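Local structure of ricin B-related lectin (Polyporus squamosus, 5MUA) at residues B[238-252]-B[274-286]. The protein probably binds galactose-containing carbohydrates through a ricin-type lectin domain and joins to it a calcium-dependent, papain-like protease domain. Sequence-based numbering, arbitrary orientation.
Sequences LMFGSKSSGAHAYNW and ANAWDYKAYFGLF. With E64 (N-[N-[1-hydroxycarboxyethyl-carbonyl]leucylamino-butyl]-guanidine), chain K.
Tyr-279 is clamped between Lys-243 and His-248, and tracing it outward from the backbone shows how. Its CB meets Tyr-250 OH at 3.5 Å. Beyond, CD1 and CE1 lie along Lys-243, which, with CG between the backbone N and the carbonyl carbon (chi1 42°) and the rest extended, crosses one face and makes a cation-pi contact through NZ; the same NZ donates to Trp-277 O at 2.8 Å. Gly-246 O lies at the ring edge by CE1. On the opposite face CD2, CE2 and CZ meet His-248 CB, CZ closest at 3.3 Å, a CH-pi contact, while the imidazole slides aside at a 21° interplanar angle. At the tip, OH shares a weak water bridge with Ala-247 O.

The antiparallel pairing of 238-243 with 280-285 is interrupted by a classic beta bulge, Phe-240 O accepting from Tyr-282 N (2.8 Å) and Phe-283 N (3.3 Å), and resumes at Ser-242 and Lys-280. Phe-283 turns its edge to one Phe-240 face, planes at 77°; E64 C9 covers the other.

His-248 ND1 donates to E64 O2 (2.9 Å); NE2 is hydrogen-bonded to Glu-266 OE2. The papain-like inhibitor pocket thus combines a Phe-240 wall, Tyr-282 beside it, with a histidine engaged at both nitrogens in this complex and backed by Tyr-279.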
ATOM      1  N   LEU B 238      -7.649  -0.432  -6.294  1.00 11.23           N
ATOM      2  CA  LEU B 238      -6.939   0.820  -6.648  1.00 13.06           C
ATOM      3  C   LEU B 238      -7.317   1.170  -8.082  1.00 12.89           C
ATOM      4  O   LEU B 238      -7.353   0.262  -8.948  1.00 12.76           O
ATOM      5  CB  LEU B 238      -5.434   0.654  -6.526  1.00 12.61           C
ATOM      6  CG  LEU B 238      -4.544   1.830  -6.960  1.00 13.51           C
ATOM      7  CD1 LEU B 238      -4.858   3.045  -6.097  1.00 13.52           C
ATOM      8  CD2 LEU B 238      -3.113   1.457  -6.723  1.00 15.12           C
ATOM      9  N   MET B 239      -7.644   2.454  -8.334  1.00 11.17           N
ATOM     10  CA  MET B 239      -7.900   2.913  -9.685  1.00 12.82           C
ATOM     11  C   MET B 239      -7.146   4.253  -9.896  1.00 12.84           C
ATOM     12  O   MET B 239      -7.017   5.020  -8.996  1.00 11.56           O
ATOM     13  CB  MET B 239      -9.420   3.161  -9.915  1.00 14.65           C
ATOM     14  CG  MET B 239     -10.029   2.133 -10.790  1.00 16.67           C
ATOM     15  SD  MET B 239     -11.781   2.518 -10.816  1.00 16.34           S
ATOM     16  CE  MET B 239     -12.211   0.879 -11.376  1.00 18.73           C
ATOM     17  N   PHE B 240      -6.580   4.424 -11.073  1.00 13.43           N
ATOM     18  CA  PHE B 240      -6.159   5.718 -11.598  1.00 14.23           C
ATOM     19  C   PHE B 240      -7.120   6.016 -12.743  1.00 14.19           C
ATOM     20  O   PHE B 240      -7.343   5.184 -13.663  1.00 13.93           O
ATOM     21  CB  PHE B 240      -4.744   5.643 -12.195  1.00 14.35           C
ATOM     22  CG  PHE B 240      -3.628   5.509 -11.214  1.00 14.80           C
ATOM     23  CD1 PHE B 240      -3.804   5.397  -9.836  1.00 14.70           C
ATOM     24  CD2 PHE B 240      -2.320   5.591 -11.713  1.00 16.31           C
ATOM     25  CE1 PHE B 240      -2.732   5.301  -8.983  1.00 14.74           C
ATOM     26  CE2 PHE B 240      -1.225   5.511 -10.845  1.00 16.60           C
ATOM     27  CZ  PHE B 240      -1.445   5.353  -9.485  1.00 16.23           C
ATOM     28  N   GLY B 241      -7.692   7.204 -12.704  1.00 13.70           N
ATOM     29  CA  GLY B 241      -8.576   7.632 -13.771  1.00 15.02           C
ATOM     30  C   GLY B 241      -8.430   9.110 -14.073  1.00 17.15           C
ATOM     31  O   GLY B 241      -7.689   9.826 -13.394  1.00 13.98           O
ATOM     32  N   SER B 242      -9.144   9.531 -15.105  1.00 16.50           N
ATOM     33  CA  SER B 242      -9.065  10.896 -15.535  1.00 19.71           C
ATOM     34  C   SER B 242     -10.339  11.388 -16.099  1.00 18.73           C
ATOM     35  O   SER B 242     -11.215  10.629 -16.544  1.00 19.07           O
ATOM     36  CB  SER B 242      -7.967  11.058 -16.568  1.00 18.48           C
ATOM     37  OG  SER B 242      -8.184  10.243 -17.695  1.00 19.11           O
ATOM     38  N   LYS B 243     -10.403  12.702 -16.173  1.00 19.90           N
ATOM     39  CA  LYS B 243     -11.399  13.299 -17.068  1.00 20.93           C
ATOM     40  C   LYS B 243     -10.768  14.505 -17.716  1.00 22.35           C
ATOM     41  O   LYS B 243      -9.607  14.789 -17.471  1.00 20.51           O
ATOM     42  CB  LYS B 243     -12.621  13.642 -16.261  1.00 23.23           C
ATOM     43  CG  LYS B 243     -12.308  14.232 -14.946  1.00 23.85           C
ATOM     44  CD  LYS B 243     -13.546  14.489 -14.192  1.00 27.11           C
ATOM     45  CE  LYS B 243     -13.223  15.173 -12.876  1.00 30.13           C
ATOM     46  NZ  LYS B 243     -14.471  15.438 -12.122  1.00 32.17           N
ATOM     47  N   SER B 244     -11.537  15.261 -18.487  1.00 24.02           N
ATOM     48  CA  SER B 244     -10.937  16.452 -19.160  1.00 23.43           C
ATOM     49  C   SER B 244     -10.238  17.441 -18.187  1.00 25.04           C
ATOM     50  O   SER B 244      -9.241  18.069 -18.562  1.00 26.94           O
ATOM     51  CB  SER B 244     -11.939  17.143 -20.086  1.00 24.00           C
ATOM     52  OG  SER B 244     -12.890  17.851 -19.302  1.00 25.71           O
ATOM     53  N   SER B 245     -10.706  17.555 -16.958  1.00 24.90           N
ATOM     54  CA  SER B 245     -10.127  18.482 -16.001  1.00 23.59           C
ATOM     55  C   SER B 245      -8.946  18.020 -15.109  1.00 25.55           C
ATOM     56  O   SER B 245      -8.413  18.842 -14.357  1.00 25.38           O
ATOM     57  CB  SER B 245     -11.244  18.966 -15.154  1.00 24.71           C
ATOM     58  OG  SER B 245     -11.758  17.863 -14.479  1.00 26.55           O
ATOM     59  N   GLY B 246      -8.540  16.729 -15.190  1.00 23.10           N
ATOM     60  CA  GLY B 246      -7.299  16.223 -14.571  1.00 21.89           C
ATOM     61  C   GLY B 246      -7.480  14.737 -14.183  1.00 19.57           C
ATOM     62  O   GLY B 246      -8.504  14.098 -14.504  1.00 18.74           O
ATOM     63  N   ALA B 247      -6.498  14.209 -13.487  1.00 19.81           N
ATOM     64  CA  ALA B 247      -6.411  12.790 -13.190  1.00 18.56           C
ATOM     65  C   ALA B 247      -6.362  12.550 -11.711  1.00 17.07           C
ATOM     66  O   ALA B 247      -5.823  13.387 -10.953  1.00 19.09           O
ATOM     67  CB  ALA B 247      -5.228  12.174 -13.886  1.00 18.11           C
ATOM     68  N   HIS B 248      -6.860  11.366 -11.268  1.00 14.87           N
ATOM     69  CA  HIS B 248      -7.017  11.160  -9.811  1.00 14.09           C
ATOM     70  C   HIS B 248      -6.922   9.699  -9.527  1.00 13.57           C
ATOM     71  O   HIS B 248      -7.346   8.902 -10.359  1.00 13.29           O
ATOM     72  CB  HIS B 248      -8.429  11.685  -9.360  1.00 13.56           C
ATOM     73  CG  HIS B 248      -8.652  11.780  -7.878  1.00 14.21           C
ATOM     74  ND1 HIS B 248      -7.974  12.636  -7.034  1.00 14.83           N
ATOM     75  CD2 HIS B 248      -9.539  11.153  -7.097  1.00 13.68           C
ATOM     76  CE1 HIS B 248      -8.402  12.500  -5.802  1.00 15.06           C
ATOM     77  NE2 HIS B 248      -9.349  11.584  -5.813  1.00 15.05           N
ATOM     78  N   ALA B 249      -6.392   9.400  -8.333  1.00 13.50           N
ATOM     79  CA  ALA B 249      -6.298   8.070  -7.784  1.00 13.83           C
ATOM     80  C   ALA B 249      -7.269   7.897  -6.662  1.00 12.99           C
ATOM     81  O   ALA B 249      -7.417   8.773  -5.836  1.00 13.30           O
ATOM     82  CB  ALA B 249      -4.881   7.736  -7.272  1.00 12.94           C
ATOM     83  N   TYR B 250      -7.901   6.715  -6.612  1.00 12.14           N
ATOM     84  CA  TYR B 250      -8.991   6.474  -5.643  1.00 12.87           C
ATOM     85  C   TYR B 250      -9.158   4.981  -5.525  1.00 11.99           C
ATOM     86  O   TYR B 250      -8.445   4.176  -6.202  1.00 11.34           O
ATOM     87  CB  TYR B 250     -10.350   7.148  -6.089  1.00 12.70           C
ATOM     88  CG  TYR B 250     -10.649   6.982  -7.555  1.00 12.94           C
ATOM     89  CD1 TYR B 250      -9.986   7.759  -8.523  1.00 13.12           C
ATOM     90  CD2 TYR B 250     -11.540   6.031  -8.013  1.00 13.50           C
ATOM     91  CE1 TYR B 250     -10.198   7.578  -9.888  1.00 13.82           C
ATOM     92  CE2 TYR B 250     -11.770   5.830  -9.387  1.00 13.42           C
ATOM     93  CZ  TYR B 250     -11.124   6.613 -10.328  1.00 14.30           C
ATOM     94  OH  TYR B 250     -11.346   6.419 -11.666  1.00 15.42           O
ATOM     95  N   ASN B 251     -10.004   4.596  -4.601  1.00 11.75           N
ATOM     96  CA  ASN B 251     -10.209   3.173  -4.332  1.00 11.50           C
ATOM     97  C   ASN B 251     -11.627   2.736  -4.773  1.00 11.80           C
ATOM     98  O   ASN B 251     -12.483   3.551  -5.095  1.00 12.86           O
ATOM     99  CB  ASN B 251      -9.999   2.891  -2.850  1.00 11.02           C
ATOM    100  CG  ASN B 251      -8.576   3.210  -2.387  1.00 11.34           C
ATOM    101  OD1 ASN B 251      -8.330   4.193  -1.694  1.00 13.18           O
ATOM    102  ND2 ASN B 251      -7.654   2.368  -2.773  1.00 10.38           N
ATOM    103  N   TRP B 252     -11.864   1.423  -4.754  1.00 12.85           N
ATOM    104  CA  TRP B 252     -13.115   0.899  -5.216  1.00 12.33           C
ATOM    105  C   TRP B 252     -13.384  -0.475  -4.631  1.00 13.60           C
ATOM    106  O   TRP B 252     -12.451  -1.205  -4.234  1.00 13.58           O
ATOM    107  CB  TRP B 252     -13.209   0.830  -6.697  1.00 12.96           C
ATOM    108  CG  TRP B 252     -12.193  -0.083  -7.385  1.00 13.45           C
ATOM    109  CD1 TRP B 252     -10.936   0.276  -7.818  1.00 13.00           C
ATOM    110  CD2 TRP B 252     -12.372  -1.451  -7.769  1.00 12.18           C
ATOM    111  NE1 TRP B 252     -10.320  -0.823  -8.424  1.00 13.56           N
ATOM    112  CE2 TRP B 252     -11.203  -1.871  -8.435  1.00 13.12           C
ATOM    113  CE3 TRP B 252     -13.416  -2.378  -7.599  1.00 12.34           C
ATOM    114  CZ2 TRP B 252     -11.022  -3.167  -8.860  1.00 13.55           C
ATOM    115  CZ3 TRP B 252     -13.247  -3.650  -8.082  1.00 12.71           C
ATOM    116  CH2 TRP B 252     -12.078  -4.031  -8.719  1.00 12.57           C
ATOM    117  N   ALA B 274     -21.028   6.813  -6.105  1.00 19.51           N
ATOM    118  CA  ALA B 274     -21.542   5.878  -7.089  1.00 18.61           C
ATOM    119  C   ALA B 274     -20.986   6.171  -8.472  1.00 19.11           C
ATOM    120  O   ALA B 274     -20.895   5.251  -9.266  1.00 20.10           O
ATOM    121  CB  ALA B 274     -23.081   5.897  -7.085  1.00 19.54           C
ATOM    122  N   ASN B 275     -20.568   7.411  -8.778  1.00 19.14           N
ATOM    123  CA  ASN B 275     -20.109   7.785 -10.156  1.00 19.14           C
ATOM    124  C   ASN B 275     -18.578   8.051 -10.321  1.00 19.00           C
ATOM    125  O   ASN B 275     -18.137   8.554 -11.377  1.00 19.99           O
ATOM    126  CB  ASN B 275     -20.829   9.071 -10.594  1.00 23.15           C
ATOM    127  CG  ASN B 275     -20.424  10.299  -9.757  1.00 28.00           C
ATOM    128  OD1 ASN B 275     -20.030  10.192  -8.586  1.00 33.70           O
ATOM    129  ND2 ASN B 275     -20.482  11.482 -10.374  1.00 30.71           N
ATOM    130  N   ALA B 276     -17.812   7.786  -9.270  1.00 18.83           N
ATOM    131  CA  ALA B 276     -16.306   7.970  -9.294  1.00 18.64           C
ATOM    132  C   ALA B 276     -15.963   9.480  -9.569  1.00 18.80           C
ATOM    133  O   ALA B 276     -14.935   9.812 -10.156  1.00 18.73           O
ATOM    134  CB  ALA B 276     -15.674   7.023 -10.354  1.00 19.03           C
ATOM    135  N   TRP B 277     -16.862  10.378  -9.134  1.00 18.92           N
ATOM    136  CA  TRP B 277     -16.661  11.838  -9.326  1.00 20.81           C
ATOM    137  C   TRP B 277     -16.383  12.167 -10.806  1.00 20.52           C
ATOM    138  O   TRP B 277     -15.615  13.071 -11.148  1.00 19.01           O
ATOM    139  CB  TRP B 277     -15.532  12.371  -8.428  1.00 22.26           C
ATOM    140  CG  TRP B 277     -15.705  11.931  -7.044  1.00 22.35           C
ATOM    141  CD1 TRP B 277     -16.473  12.513  -6.100  1.00 22.19           C
ATOM    142  CD2 TRP B 277     -15.147  10.742  -6.457  1.00 20.64           C
ATOM    143  NE1 TRP B 277     -16.433  11.764  -4.923  1.00 21.65           N
ATOM    144  CE2 TRP B 277     -15.640  10.664  -5.136  1.00 20.93           C
ATOM    145  CE3 TRP B 277     -14.283   9.740  -6.926  1.00 21.73           C
ATOM    146  CZ2 TRP B 277     -15.278   9.628  -4.255  1.00 21.61           C
ATOM    147  CZ3 TRP B 277     -13.954   8.703  -6.067  1.00 23.43           C
ATOM    148  CH2 TRP B 277     -14.445   8.663  -4.747  1.00 20.30           C
ATOM    149  N   ASP B 278     -16.994  11.394 -11.690  1.00 19.33           N
ATOM    150  CA  ASP B 278     -16.798  11.523 -13.105  1.00 19.59           C
ATOM    151  C   ASP B 278     -15.453  11.124 -13.675  1.00 18.25           C
ATOM    152  O   ASP B 278     -15.265  11.238 -14.885  1.00 18.38           O
ATOM    153  CB  ASP B 278     -17.241  12.874 -13.646  1.00 21.47           C
ATOM    154  CG  ASP B 278     -18.686  13.153 -13.360  1.00 24.89           C
ATOM    155  OD1 ASP B 278     -19.470  12.219 -13.134  1.00 23.80           O
ATOM    156  OD2 ASP B 278     -19.030  14.321 -13.380  1.00 27.26           O
ATOM    157  N   TYR B 279     -14.580  10.518 -12.859  1.00 16.10           N
ATOM    158  CA  TYR B 279     -13.336   9.969 -13.442  1.00 15.88           C
ATOM    159  C   TYR B 279     -13.611   8.720 -14.161  1.00 15.59           C
ATOM    160  O   TYR B 279     -14.482   7.908 -13.744  1.00 16.57           O
ATOM    161  CB  TYR B 279     -12.248   9.746 -12.387  1.00 16.37           C
ATOM    162  CG  TYR B 279     -11.793  11.050 -11.735  1.00 17.28           C
ATOM    163  CD1 TYR B 279     -10.972  11.942 -12.423  1.00 17.05           C
ATOM    164  CD2 TYR B 279     -12.165  11.369 -10.452  1.00 17.66           C
ATOM    165  CE1 TYR B 279     -10.586  13.130 -11.837  1.00 18.86           C
ATOM    166  CE2 TYR B 279     -11.753  12.556  -9.855  1.00 18.71           C
ATOM    167  CZ  TYR B 279     -11.003  13.427 -10.563  1.00 18.73           C
ATOM    168  OH  TYR B 279     -10.582  14.593  -9.984  1.00 22.19           O
ATOM    169  N   LYS B 280     -12.828   8.497 -15.210  1.00 16.48           N
ATOM    170  CA  LYS B 280     -12.905   7.272 -15.950  1.00 17.08           C
ATOM    171  C   LYS B 280     -11.557   6.612 -15.866  1.00 17.20           C
ATOM    172  O   LYS B 280     -10.517   7.251 -16.145  1.00 15.34           O
ATOM    173  CB  LYS B 280     -13.375   7.479 -17.397  1.00 18.27           C
ATOM    174  CG  LYS B 280     -14.756   8.114 -17.536  1.00 18.89           C
ATOM    175  CD  LYS B 280     -15.876   7.124 -17.129  1.00 20.98           C
ATOM    176  CE  LYS B 280     -17.219   7.798 -16.885  1.00 24.83           C
ATOM    177  NZ  LYS B 280     -17.694   8.495 -18.099  1.00 27.10           N
ATOM    178  N   ALA B 281     -11.572   5.358 -15.440  1.00 15.60           N
ATOM    179  CA  ALA B 281     -10.356   4.616 -15.121  1.00 15.42           C
ATOM    180  C   ALA B 281      -9.542   4.124 -16.306  1.00 15.00           C
ATOM    181  O   ALA B 281     -10.083   3.639 -17.304  1.00 17.14           O
ATOM    182  CB  ALA B 281     -10.657   3.486 -14.136  1.00 15.71           C
ATOM    183  N   TYR B 282      -8.225   4.305 -16.214  1.00 13.45           N
ATOM    184  CA  TYR B 282      -7.313   3.675 -17.141  1.00 13.42           C
ATOM    185  C   TYR B 282      -6.540   2.533 -16.553  1.00 12.64           C
ATOM    186  O   TYR B 282      -5.988   1.689 -17.296  1.00 13.71           O
ATOM    187  CB  TYR B 282      -6.401   4.674 -17.837  1.00 14.11           C
ATOM    188  CG  TYR B 282      -5.557   5.520 -16.928  1.00 13.93           C
ATOM    189  CD1 TYR B 282      -4.276   5.078 -16.492  1.00 13.99           C
ATOM    190  CD2 TYR B 282      -5.960   6.806 -16.566  1.00 14.20           C
ATOM    191  CE1 TYR B 282      -3.510   5.844 -15.655  1.00 14.06           C
ATOM    192  CE2 TYR B 282      -5.155   7.582 -15.728  1.00 14.86           C
ATOM    193  CZ  TYR B 282      -3.903   7.105 -15.312  1.00 13.77           C
ATOM    194  OH  TYR B 282      -3.108   7.867 -14.485  1.00 14.84           O
ATOM    195  N   PHE B 283      -6.502   2.453 -15.226  1.00 12.81           N
ATOM    196  CA  PHE B 283      -5.747   1.452 -14.516  1.00 13.85           C
ATOM    197  C   PHE B 283      -6.542   0.992 -13.285  1.00 13.86           C
ATOM    198  O   PHE B 283      -7.081   1.796 -12.544  1.00 12.84           O
ATOM    199  CB  PHE B 283      -4.363   1.983 -14.137  1.00 15.77           C
ATOM    200  CG  PHE B 283      -3.734   1.277 -13.008  1.00 16.38           C
ATOM    201  CD1 PHE B 283      -3.362  -0.036 -13.127  1.00 19.02           C
ATOM    202  CD2 PHE B 283      -3.510   1.924 -11.802  1.00 18.86           C
ATOM    203  CE1 PHE B 283      -2.793  -0.711 -12.056  1.00 20.53           C
ATOM    204  CE2 PHE B 283      -2.917   1.250 -10.736  1.00 19.38           C
ATOM    205  CZ  PHE B 283      -2.604  -0.092 -10.857  1.00 18.54           C
ATOM    206  N   GLY B 284      -6.635  -0.307 -13.106  1.00 13.55           N
ATOM    207  CA  GLY B 284      -7.114  -0.877 -11.867  1.00 13.32           C
ATOM    208  C   GLY B 284      -6.296  -2.033 -11.320  1.00 13.25           C
ATOM    209  O   GLY B 284      -5.746  -2.813 -12.067  1.00 15.26           O
ATOM    210  N   LEU B 285      -6.207  -2.129 -10.015  1.00 14.66           N
ATOM    211  CA  LEU B 285      -5.490  -3.214  -9.339  1.00 14.04           C
ATOM    212  C   LEU B 285      -6.382  -3.727  -8.226  1.00 15.68           C
ATOM    213  O   LEU B 285      -6.935  -2.923  -7.501  1.00 14.39           O
ATOM    214  CB  LEU B 285      -4.154  -2.712  -8.756  1.00 15.85           C
ATOM    215  CG  LEU B 285      -3.364  -3.653  -7.861  1.00 16.56           C
ATOM    216  CD1 LEU B 285      -2.890  -4.803  -8.714  1.00 18.60           C
ATOM    217  CD2 LEU B 285      -2.135  -3.012  -7.198  1.00 17.62           C
ATOM    218  N   PHE B 286      -6.544  -5.054  -8.094  1.00 14.36           N
ATOM    219  CA  PHE B 286      -7.306  -5.572  -6.961  1.00 14.83           C
ATOM    220  C   PHE B 286      -6.870  -6.983  -6.657  1.00 13.53           C
ATOM    221  O   PHE B 286      -6.123  -7.543  -7.466  1.00 13.67           O
ATOM    222  CB  PHE B 286      -8.795  -5.556  -7.211  1.00 15.57           C
ATOM    223  CG  PHE B 286      -9.229  -6.512  -8.284  1.00 16.33           C
ATOM    224  CD1 PHE B 286      -9.059  -6.179  -9.604  1.00 19.35           C
ATOM    225  CD2 PHE B 286      -9.762  -7.742  -7.956  1.00 18.41           C
ATOM    226  CE1 PHE B 286      -9.431  -7.057 -10.602  1.00 21.07           C
ATOM    227  CE2 PHE B 286     -10.183  -8.610  -8.948  1.00 18.59           C
ATOM    228  CZ  PHE B 286      -9.999  -8.276 -10.260  1.00 19.73           C
ATOM    229  OXT PHE B 286      -7.280  -7.519  -5.618  1.00 12.92           O
TER
HETATM  230  C1  E64 K 302      -4.632  14.199  -6.579  1.00 14.15           C
HETATM  231  O1  E64 K 302      -3.959  14.472  -5.588  1.00 15.07           O
HETATM  232  O2  E64 K 302      -5.850  14.539  -6.726  1.00 15.09           O
HETATM  233  C2  E64 K 302      -4.044  13.327  -7.613  1.00 14.41           C
HETATM  234  C3  E64 K 302      -2.614  13.778  -7.916  1.00 14.65           C
HETATM  235  O3  E64 K 302      -2.924  14.987  -8.590  1.00 15.52           O
HETATM  236  C4  E64 K 302      -1.893  12.853  -8.826  1.00 14.06           C
HETATM  237  O4  E64 K 302      -1.111  12.060  -8.412  1.00 16.03           O
HETATM  238  N1  E64 K 302      -2.215  12.865 -10.079  1.00 14.33           N
HETATM  239  C6  E64 K 302      -1.619  12.028 -11.109  1.00 15.23           C
HETATM  240  C7  E64 K 302      -2.394  10.851 -11.668  1.00 14.75           C
HETATM  241  C8  E64 K 302      -2.981   9.922 -10.614  1.00 14.67           C
HETATM  242  C9  E64 K 302      -1.872   9.076  -9.985  1.00 14.63           C
HETATM  243  C10 E64 K 302      -3.972   9.072 -11.285  1.00 15.27           C
HETATM  244  C11 E64 K 302      -0.779  12.748 -12.142  1.00 21.39           C
HETATM  245  O5  E64 K 302      -1.391  13.218 -13.088  1.00 23.94           O
HETATM  246  N2  E64 K 302       0.521  12.864 -12.032  1.00 26.44           N
HETATM  247  C12 E64 K 302       1.406  13.364 -13.104  1.00 26.90           C
HETATM  248  C13 E64 K 302       2.382  12.270 -13.518  1.00 25.64           C
HETATM  249  C14 E64 K 302       3.482  12.707 -14.520  1.00 24.69           C
HETATM  250  C15 E64 K 302       3.421  11.848 -15.781  1.00 22.55           C
HETATM  251  N3  E64 K 302       4.687  11.994 -16.509  1.00 23.53           N
HETATM  252  C16 E64 K 302       5.061  11.294 -17.567  1.00 24.11           C
HETATM  253  N4  E64 K 302       4.200  10.461 -18.184  1.00 22.51           N
HETATM  254  N5  E64 K 302       6.364  11.394 -17.989  1.00 24.41           N
HETATM  255  O   HOH W   1      -7.711  16.145 -10.605  1.00 41.30           O
HETATM  256  O   HOH W   2     -13.689   5.521 -12.534  1.00 15.09           O